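Local atomic coordinates of divalent-cation tolerance protein CutA (PDB entry 1O5J), a protein that probably contributes to resistance toward heavy metals, consistent with copper binding, and works as a homotrimer. Residues A[14-19]-A[65-70]. Numbering follows the deposited sequence.
Sequences ILVYST and AIFKTT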
loop_
_atom_site.group_PDB
_atom_site.type_symbol
_atom_site.label_atom_id
_atom_site.label_comp_id
_atom_site.label_asym_id
_atom_site.label_seq_id
_atom_site.Cartn_x
_atom_site.Cartn_y
_atom_site.Cartn_z
ATOM N N ILE A 14 -8.972 -9.739 3.177
ATOM C CA ILE A 14 -9.042 -8.319 2.941
ATOM C C ILE A 14 -7.861 -7.607 3.557
ATOM O O ILE A 14 -7.181 -8.123 4.454
ATOM C CB ILE A 14 -10.345 -7.681 3.464
ATOM C CG1 ILE A 14 -10.452 -7.825 4.978
ATOM C CG2 ILE A 14 -11.562 -8.221 2.728
ATOM C CD1 ILE A 14 -11.455 -6.917 5.563
ATOM N N LEU A 15 -7.694 -6.376 3.091
ATOM C CA LEU A 15 -6.692 -5.466 3.574
ATOM C C LEU A 15 -7.390 -4.174 3.969
ATOM O O LEU A 15 -8.064 -3.554 3.154
ATOM C CB LEU A 15 -5.697 -5.224 2.451
ATOM C CG LEU A 15 -4.290 -4.901 2.859
ATOM C CD1 LEU A 15 -3.718 -6.055 3.689
ATOM C CD2 LEU A 15 -3.465 -4.615 1.565
ATOM N N VAL A 16 -7.303 -3.825 5.242
ATOM C CA VAL A 16 -7.873 -2.580 5.762
ATOM C C VAL A 16 -6.696 -1.658 6.149
ATOM O O VAL A 16 -5.724 -2.098 6.755
ATOM C CB VAL A 16 -8.770 -2.876 6.963
ATOM C CG1 VAL A 16 -9.303 -1.620 7.621
ATOM C CG2 VAL A 16 -9.891 -3.748 6.525
ATOM N N TYR A 17 -6.808 -0.384 5.785
ATOM C CA TYR A 17 -5.779 0.657 6.028
ATOM C C TYR A 17 -6.320 1.700 6.981
ATOM O O TYR A 17 -7.478 2.132 6.855
ATOM C CB TYR A 17 -5.465 1.324 4.700
ATOM C CG TYR A 17 -4.320 2.296 4.659
ATOM C CD1 TYR A 17 -4.519 3.632 4.968
ATOM C CD2 TYR A 17 -3.039 1.903 4.249
ATOM C CE1 TYR A 17 -3.465 4.568 4.886
ATOM C CE2 TYR A 17 -1.958 2.848 4.189
ATOM C CZ TYR A 17 -2.192 4.172 4.534
ATOM O OH TYR A 17 -1.191 5.150 4.481
ATOM N N SER A 18 -5.481 2.121 7.926
ATOM C CA SER A 18 -5.757 3.316 8.722
ATOM C C SER A 18 -4.454 4.028 9.076
ATOM O O SER A 18 -3.343 3.502 8.817
ATOM C CB SER A 18 -6.552 2.974 9.959
ATOM O OG SER A 18 -6.958 4.126 10.710
ATOM N N THR A 19 -4.584 5.248 9.585
ATOM C CA THR A 19 -3.442 5.996 10.103
ATOM C C THR A 19 -3.652 6.414 11.547
ATOM O O THR A 19 -4.765 6.612 11.980
ATOM C CB THR A 19 -3.133 7.239 9.222
ATOM O OG1 THR A 19 -4.156 8.232 9.361
ATOM C CG2 THR A 19 -3.150 6.881 7.771
ATOM N N ALA A 65 -1.051 1.780 9.022
ATOM C CA ALA A 65 -1.056 0.332 9.250
ATOM C C ALA A 65 -1.979 -0.339 8.249
ATOM O O ALA A 65 -3.040 0.215 7.917
ATOM C CB ALA A 65 -1.476 -0.002 10.649
ATOM N N ILE A 66 -1.502 -1.443 7.694
ATOM C CA ILE A 66 -2.366 -2.354 6.977
ATOM C C ILE A 66 -2.610 -3.553 7.860
ATOM O O ILE A 66 -1.677 -4.075 8.475
ATOM C CB ILE A 66 -1.813 -2.782 5.589
ATOM C CG1 ILE A 66 -0.513 -3.535 5.666
ATOM C CG2 ILE A 66 -1.675 -1.543 4.666
ATOM C CD1 ILE A 66 -0.190 -4.199 4.315
ATOM N N PHE A 67 -3.874 -3.906 7.932
ATOM C CA PHE A 67 -4.411 -4.972 8.752
ATOM C C PHE A 67 -4.900 -6.022 7.803
ATOM O O PHE A 67 -5.643 -5.712 6.853
ATOM C CB PHE A 67 -5.587 -4.449 9.540
ATOM C CG PHE A 67 -5.231 -3.342 10.473
ATOM C CD1 PHE A 67 -4.337 -3.573 11.507
ATOM C CD2 PHE A 67 -5.760 -2.070 10.317
ATOM C CE1 PHE A 67 -4.001 -2.552 12.379
ATOM C CE2 PHE A 67 -5.448 -1.057 11.196
ATOM C CZ PHE A 67 -4.538 -1.307 12.217
ATOM N N LYS A 68 -4.416 -7.240 7.986
ATOM C CA LYS A 68 -4.761 -8.350 7.071
ATOM C C LYS A 68 -5.735 -9.259 7.775
ATOM O O LYS A 68 -5.490 -9.662 8.893
ATOM C CB LYS A 68 -3.483 -9.068 6.662
ATOM C CG LYS A 68 -2.428 -8.123 6.062
ATOM C CD LYS A 68 -1.080 -8.802 5.880
ATOM C CE LYS A 68 0.044 -7.809 5.748
ATOM N NZ LYS A 68 1.329 -8.577 5.487
ATOM N N THR A 69 -6.863 -9.567 7.141
ATOM C CA THR A 69 -7.888 -10.376 7.799
ATOM C C THR A 69 -8.817 -10.991 6.759
ATOM O O THR A 69 -8.520 -10.921 5.566
ATOM C CB THR A 69 -8.626 -9.514 8.876
ATOM O OG1 THR A 69 -9.395 -10.358 9.726
ATOM C CG2 THR A 69 -9.629 -8.510 8.266
ATOM N N THR A 70 -9.908 -11.610 7.211
ATOM C CA THR A 70 -10.863 -12.197 6.330
ATOM C C THR A 70 -12.047 -11.263 6.237
ATOM O O THR A 70 -12.287 -10.420 7.124
ATOM C CB THR A 70 -11.292 -13.542 6.870
ATOM O OG1 THR A 70 -11.928 -13.377 8.147
ATOM C CG2 THR A 70 -10.066 -14.371 7.177
#
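I14 and T69 open an antiparallel pairing between the two central strands of the four-stranded sheet in the ferredoxin-like fold of CutA. Their backbones form a hydrogen-bonded pair, in which I14 N donates to T69 O at 2.7 Å. Their side chains run alongside each other toward helix 74-84, and CG1 of I14, set between its own N and carbonyl carbon (chi1 63°), presses tightly on CG2 of T69. T69 OG1 hydrogen-bonds instead to L38 O. L15 lies on the other face, which packs against neighbouring subunits of the trimer; its CD1 touches K68 CG at 3.4 Å and also reaches I66 CD1. Beyond CG the lysine chain runs out extended to hydrogen-bond through NZ to OD1 of N43 in its own chain. V16 and F67 return to the helix-covered face, resting on L77 and L81 respectively. They exchange two backbone bonds, F67 N reaching V16 O at 2.8 Å, while CD2 of F67 comes within 3.6 Å of that same oxygen. Y17, on the trimer face, forms a non-hydrogen-bonded pair with I66; with CG anti to its backbone N (chi1 -172°), it brings its ring edge to I66 CG2, 3.7 Å from Y17 CD2 and near the ring plane. Its OH bonds N43 OD1 of the third subunit. S18, whose OG bonds A91 O, completes the ladder with A65, where A65 N donates to S18 O at 2.9 Å.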